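Local coordinates for protein glucanase (Clostridium thermocellum, PDB 5GXX) that probably hydrolyses internal beta-1,4-glucosidic bonds of cellulose as a family 9 endoglucanase of the cellulosome, at residues 446-451 and 580-585; 464-469 and 549-554. The protein carries 1 engineered substitution. All coordinates share one frame; numbering follows the deposited sequence.

Contact 1. Residues 446-451 and 580-585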
loop_
_atom_site.group_PDB
_atom_site.type_symbol
_atom_site.label_atom_id
_atom_site.label_comp_id
_atom_site.label_asym_id
_atom_site.label_seq_id
_atom_site.Cartn_x
_atom_site.Cartn_y
_atom_site.Cartn_z
ATOM N N GLU A 446 -7.714 -11.422 -25.328
ATOM C CA GLU A 446 -8.641 -10.865 -24.339
ATOM C C GLU A 446 -8.537 -11.476 -22.941
ATOM O O GLU A 446 -8.254 -10.776 -21.967
ATOM C CB GLU A 446 -10.080 -10.927 -24.848
ATOM C CG GLU A 446 -10.323 -10.079 -26.092
ATOM C CD GLU A 446 -11.744 -10.198 -26.592
ATOM O OE1 GLU A 446 -12.133 -11.260 -27.117
ATOM O OE2 GLU A 446 -12.488 -9.198 -26.476
ATOM N N PHE A 447 -8.774 -12.779 -22.851
ATOM C CA PHE A 447 -8.634 -13.517 -21.601
ATOM C C PHE A 447 -7.442 -14.451 -21.714
ATOM O O PHE A 447 -7.367 -15.267 -22.638
ATOM C CB PHE A 447 -9.900 -14.337 -21.336
ATOM C CG PHE A 447 -11.124 -13.492 -21.070
ATOM C CD1 PHE A 447 -11.898 -13.009 -22.126
ATOM C CD2 PHE A 447 -11.457 -13.129 -19.771
ATOM C CE1 PHE A 447 -13.015 -12.237 -21.876
ATOM C CE2 PHE A 447 -12.559 -12.341 -19.498
ATOM C CZ PHE A 447 -13.341 -11.876 -20.560
ATOM N N PHE A 448 -6.533 -14.353 -20.746
ATOM C CA PHE A 448 -5.304 -15.133 -20.809
ATOM C C PHE A 448 -4.581 -15.066 -19.471
ATOM O O PHE A 448 -4.797 -14.134 -18.698
ATOM C CB PHE A 448 -4.398 -14.608 -21.931
ATOM C CG PHE A 448 -4.066 -13.153 -21.810
ATOM C CD1 PHE A 448 -2.929 -12.745 -21.123
ATOM C CD2 PHE A 448 -4.865 -12.197 -22.425
ATOM C CE1 PHE A 448 -2.611 -11.400 -21.011
ATOM C CE2 PHE A 448 -4.553 -10.857 -22.321
ATOM C CZ PHE A 448 -3.418 -10.457 -21.618
ATOM N N VAL A 449 -3.714 -16.039 -19.225
ATOM C CA VAL A 449 -2.804 -15.976 -18.080
ATOM C C VAL A 449 -1.432 -15.411 -18.450
ATOM O O VAL A 449 -0.860 -15.775 -19.485
ATOM C CB VAL A 449 -2.610 -17.373 -17.485
ATOM C CG1 VAL A 449 -1.543 -17.347 -16.397
ATOM C CG2 VAL A 449 -3.931 -17.894 -16.964
ATOM N N GLU A 450 -0.915 -14.547 -17.582
ATOM C CA GLU A 450 0.491 -14.196 -17.570
ATOM C C GLU A 450 1.088 -14.941 -16.379
ATOM O O GLU A 450 0.522 -14.898 -15.290
ATOM C CB GLU A 450 0.689 -12.698 -17.358
ATOM C CG GLU A 450 0.037 -11.815 -18.421
ATOM C CD GLU A 450 0.093 -10.342 -18.061
ATOM O OE1 GLU A 450 -0.543 -9.935 -17.061
ATOM O OE2 GLU A 450 0.776 -9.591 -18.793
ATOM N N ALA A 451 2.218 -15.614 -16.585
ATOM C CA ALA A 451 2.831 -16.400 -15.511
ATOM C C ALA A 451 4.340 -16.234 -15.458
ATOM O O ALA A 451 4.957 -15.813 -16.428
ATOM C CB ALA A 451 2.466 -17.870 -15.656
ATOM N N LEU A 580 6.969 -12.030 -15.579
ATOM C CA LEU A 580 5.614 -12.316 -16.039
ATOM C C LEU A 580 5.523 -12.228 -17.552
ATOM O O LEU A 580 6.024 -11.274 -18.149
ATOM C CB LEU A 580 4.619 -11.330 -15.435
ATOM C CG LEU A 580 4.207 -11.658 -14.002
ATOM C CD1 LEU A 580 3.494 -10.433 -13.457
ATOM C CD2 LEU A 580 3.322 -12.898 -13.948
ATOM N N ALA A 581 4.893 -13.229 -18.156
ATOM C CA ALA A 581 4.642 -13.228 -19.592
ATOM C C ALA A 581 3.378 -14.014 -19.886
ATOM O O ALA A 581 3.105 -15.022 -19.236
ATOM C CB ALA A 581 5.807 -13.841 -20.334
ATOM N N LYS A 582 2.622 -13.563 -20.885
ATOM C CA LYS A 582 1.489 -14.334 -21.379
ATOM C C LYS A 582 1.940 -15.749 -21.738
ATOM O O LYS A 582 3.005 -15.942 -22.335
ATOM C CB LYS A 582 0.885 -13.662 -22.618
ATOM C CG LYS A 582 -0.387 -14.329 -23.121
ATOM C CD LYS A 582 -1.091 -13.466 -24.179
ATOM C CE LYS A 582 -0.164 -13.187 -25.348
ATOM N NZ LYS A 582 -0.760 -12.176 -26.272
ATOM N N THR A 583 1.142 -16.736 -21.351
ATOM C CA THR A 583 1.430 -18.112 -21.719
ATOM C C THR A 583 0.210 -18.825 -22.274
ATOM O O THR A 583 -0.875 -18.820 -21.679
ATOM C CB THR A 583 2.022 -18.965 -20.568
ATOM O OG1 THR A 583 2.049 -20.337 -20.981
ATOM C CG2 THR A 583 1.191 -18.837 -19.272
ATOM N N LYS A 584 0.417 -19.500 -23.398
ATOM C CA LYS A 584 -0.682 -20.252 -23.977
ATOM C C LYS A 584 -0.831 -21.628 -23.345
ATOM O O LYS A 584 -1.824 -22.309 -23.586
ATOM C CB LYS A 584 -0.503 -20.354 -25.493
ATOM C CG LYS A 584 0.624 -21.285 -25.910
ATOM C CD LYS A 584 0.964 -21.037 -27.369
ATOM C CE LYS A 584 1.563 -22.275 -27.993
ATOM N NZ LYS A 584 1.378 -22.196 -29.467
ATOM N N TYR A 585 0.129 -22.006 -22.495
ATOM C CA TYR A 585 0.134 -23.335 -21.880
ATOM C C TYR A 585 -0.577 -23.473 -20.527
ATOM O O TYR A 585 -0.572 -24.554 -19.923
ATOM C CB TYR A 585 1.564 -23.870 -21.813
ATOM C CG TYR A 585 2.300 -23.813 -23.129
ATOM C CD1 TYR A 585 1.997 -24.707 -24.154
ATOM C CD2 TYR A 585 3.313 -22.883 -23.341
ATOM C CE1 TYR A 585 2.678 -24.673 -25.365
ATOM C CE2 TYR A 585 4.003 -22.845 -24.544
ATOM C CZ TYR A 585 3.676 -23.738 -25.548
ATOM O OH TYR A 585 4.364 -23.696 -26.741
HETATM O O HOH W 1 -3.396 -18.340 -20.716
HETATM O O HOH W 2 3.471 -9.607 -18.440
#
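Lys582 lays its aliphatic chain across one face of the Phe448 ring, where strands 447-451 and 581-583 pair antiparallel in the beta-sandwich of the cellulose-binding domain. CD stands over the face, offset toward the rim, 4.0 Å from the centroid of the Phe448 ring in a CH-pi contact. A chi1 of 56° puts CG of Phe448 between its backbone N and carbonyl carbon, and the ring comes up beside the Lys582 chain. Lysine suits this surface place: its methylenes cover an aromatic ring while NZ, at most weakly attracted to the ring, reaches on to a salt bridge with Asp445. Beside them Glu450 rests CG near the Lys582 backbone and sends its carboxylate to Asn468 of the neighbouring strand and Arg470 just beyond it.

The opposite face carries small side chains. There the Thr583 methyl CG2 lies 4.0 Å from Ala451 CB, while Thr583 OG1 accepts from Tyr585 N in an ST turn. Backbone bonds run from Ala451 N to Ala581 O (2.9 Å), back from Ala581 N to Ala451 O, and from Thr583 N to Val449 O. Where the strands diverge, a water accepts from Val449 N at 2.8 Å and donates to Thr583 O at 2.7 Å.

Contact 2. Residues 464-469 and 549-554; sequences KALLNN and AAELQF
Lys464 runs its extended chain past the carboxylate of Glu551, so that CE lies 3.3 Å from Glu551 OE2. NZ projects beyond that oxygen, 3.9 Å from Glu551 OE2, which makes the salt bridge a long one. The same oxygen is gripped more firmly from its own strand: Gln553 NE2 donates to Glu551 OE2 at 2.9 Å, with the acceptor in the plane of the Gln553 amide, which helps to fix the carboxylate's rotation. Alternation along the strands puts Lys464 and Glu551 on one partly exposed face, which suits long polar chains; with CG anti to the backbone N (chi1 173° and 178°), the two run out and pass each other.

Leucine adds an apolar patch there, with Leu466 CD1 3.6 Å from Glu551 CG. Next along, Ala549 is small enough to fit under both Leu466 and the Asn468 amide, whose ND2 donates to Leu466 O and to Glu450 OE1 while OD1 accepts from Arg470.

The other face is buried: Ala465 CB meets Phe554 CE2 at 4.1 Å, and Leu467, Ala550 and Leu552 pack on Tyr534, with Tyr483 touching both leucines. Between the two faces, Ala465 and Leu552 exchange N-H...O bonds, as do Leu467 and Ala550. A regular antiparallel ladder with one mixed, partly exposed face and one buried apolar face is characteristic of a beta-sandwich sheet, here that of the cellulose-binding domain.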
loop_
_atom_site.group_PDB
_atom_site.type_symbol
_atom_site.label_atom_id
_atom_site.label_comp_id
_atom_site.label_asym_id
_atom_site.label_seq_id
_atom_site.Cartn_x
_atom_site.Cartn_y
_atom_site.Cartn_z
ATOM N N LYS A 464 3.772 -17.594 -10.043
ATOM C CA LYS A 464 2.956 -16.391 -9.945
ATOM C C LYS A 464 2.113 -16.333 -11.221
ATOM O O LYS A 464 2.649 -16.349 -12.336
ATOM C CB LYS A 464 3.828 -15.140 -9.783
ATOM C CG LYS A 464 3.059 -13.839 -9.832
ATOM C CD LYS A 464 4.025 -12.673 -9.796
ATOM C CE LYS A 464 3.338 -11.335 -9.998
ATOM N NZ LYS A 464 4.297 -10.216 -9.764
ATOM N N ALA A 465 0.795 -16.271 -11.048
ATOM C CA ALA A 465 -0.105 -16.272 -12.206
ATOM C C ALA A 465 -1.147 -15.156 -12.129
ATOM O O ALA A 465 -1.796 -14.965 -11.106
ATOM C CB ALA A 465 -0.778 -17.628 -12.324
ATOM N N LEU A 466 -1.299 -14.438 -13.240
ATOM C CA LEU A 466 -2.260 -13.348 -13.337
ATOM C C LEU A 466 -3.285 -13.714 -14.399
ATOM O O LEU A 466 -2.949 -13.792 -15.578
ATOM C CB LEU A 466 -1.548 -12.059 -13.756
ATOM C CG LEU A 466 -1.097 -11.165 -12.597
ATOM C CD1 LEU A 466 -0.008 -11.817 -11.742
ATOM C CD2 LEU A 466 -0.615 -9.836 -13.196
ATOM N N LEU A 467 -4.519 -13.963 -13.971
ATOM C CA LEU A 467 -5.602 -14.230 -14.929
ATOM C C LEU A 467 -6.182 -12.885 -15.367
ATOM O O LEU A 467 -6.718 -12.125 -14.554
ATOM C CB LEU A 467 -6.682 -15.119 -14.314
ATOM C CG LEU A 467 -7.873 -15.396 -15.250
ATOM C CD1 LEU A 467 -7.461 -16.080 -16.551
ATOM C CD2 LEU A 467 -8.952 -16.203 -14.537
ATOM N N ASN A 468 -6.042 -12.603 -16.658
ATOM C CA ASN A 468 -6.354 -11.306 -17.261
ATOM C C ASN A 468 -7.731 -11.260 -17.934
ATOM O O ASN A 468 -8.104 -12.174 -18.661
ATOM C CB ASN A 468 -5.317 -10.954 -18.337
ATOM C CG ASN A 468 -4.016 -10.421 -17.771
ATOM O OD1 ASN A 468 -3.689 -9.248 -17.948
ATOM N ND2 ASN A 468 -3.232 -11.290 -17.137
ATOM N N ASN A 469 -8.444 -10.159 -17.721
ATOM C CA ASN A 469 -9.556 -9.752 -18.588
ATOM C C ASN A 469 -9.253 -8.403 -19.225
ATOM O O ASN A 469 -9.483 -7.348 -18.621
ATOM C CB ASN A 469 -10.866 -9.665 -17.798
ATOM C CG ASN A 469 -12.060 -9.246 -18.659
ATOM O OD1 ASN A 469 -11.905 -8.903 -19.832
ATOM N ND2 ASN A 469 -13.249 -9.233 -18.065
ATOM N N ALA A 549 -6.619 -7.991 -13.699
ATOM C CA ALA A 549 -6.118 -9.352 -13.552
ATOM C C ALA A 549 -6.172 -9.740 -12.082
ATOM O O ALA A 549 -6.032 -8.876 -11.210
ATOM C CB ALA A 549 -4.695 -9.479 -14.101
ATOM N N ALA A 550 -6.374 -11.027 -11.822
ATOM C CA ALA A 550 -6.235 -11.547 -10.467
ATOM C C ALA A 550 -4.935 -12.337 -10.294
ATOM O O ALA A 550 -4.644 -13.245 -11.090
ATOM C CB ALA A 550 -7.444 -12.399 -10.130
ATOM N N GLU A 551 -4.153 -11.972 -9.274
ATOM C CA GLU A 551 -2.871 -12.603 -8.979
ATOM C C GLU A 551 -3.015 -13.702 -7.940
ATOM O O GLU A 551 -3.658 -13.508 -6.906
ATOM C CB GLU A 551 -1.836 -11.573 -8.524
ATOM C CG GLU A 551 -0.491 -12.197 -8.158
ATOM C CD GLU A 551 0.589 -11.174 -7.847
ATOM O OE1 GLU A 551 0.452 -9.990 -8.222
ATOM O OE2 GLU A 551 1.597 -11.563 -7.220
ATOM N N LEU A 552 -2.441 -14.858 -8.261
ATOM C CA LEU A 552 -2.301 -15.965 -7.316
ATOM C C LEU A 552 -0.854 -16.464 -7.372
ATOM O O LEU A 552 -0.260 -16.543 -8.455
ATOM C CB LEU A 552 -3.251 -17.098 -7.730
ATOM C CG LEU A 552 -3.285 -18.343 -6.832
ATOM C CD1 LEU A 552 -3.847 -18.033 -5.469
ATOM C CD2 LEU A 552 -4.140 -19.422 -7.492
ATOM N N GLN A 553 -0.287 -16.801 -6.213
ATOM C CA GLN A 553 1.005 -17.483 -6.159
ATOM C C GLN A 553 0.720 -18.841 -5.557
ATOM O O GLN A 553 0.245 -18.942 -4.427
ATOM C CB GLN A 553 2.037 -16.711 -5.329
ATOM C CG GLN A 553 2.519 -15.434 -6.018
ATOM C CD GLN A 553 3.218 -14.471 -5.088
ATOM O OE1 GLN A 553 3.887 -14.878 -4.138
ATOM N NE2 GLN A 553 3.086 -13.178 -5.376
ATOM N N PHE A 554 0.969 -19.891 -6.330
ATOM C CA PHE A 554 0.738 -21.236 -5.823
ATOM C C PHE A 554 2.008 -22.056 -5.920
ATOM O O PHE A 554 2.847 -21.826 -6.795
ATOM C CB PHE A 554 -0.449 -21.910 -6.523
ATOM C CG PHE A 554 -0.304 -22.048 -8.018
ATOM C CD1 PHE A 554 0.303 -23.162 -8.572
ATOM C CD2 PHE A 554 -0.822 -21.081 -8.871
ATOM C CE1 PHE A 554 0.407 -23.315 -9.946
ATOM C CE2 PHE A 554 -0.715 -21.213 -10.250
ATOM C CZ PHE A 554 -0.103 -22.329 -10.795
#

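How the contacts relate
Contacts 1 and 2 belong to one antiparallel sheet and are joined by the hairpin of strands 447-456 and 460-469. Glu450 O and Leu466 N, 2.8 Å apart, probably form a hydrogen bond, as do Phe448 O and Asn468 N. Contact 2 is the more buried and the more regular, lying in the interior of the sheet; contact 1 adds the short strand 581-583, with exposed residues, waters and a steeper angle between its strands. On the polar side, contact 1 sets a lysine against an aromatic ring, contact 2 a lysine against a carboxylate. Leu580 CD1 touches Lys464 CE at 3.6 Å, and Tyr483 packs against both contacts from the apposed sheet.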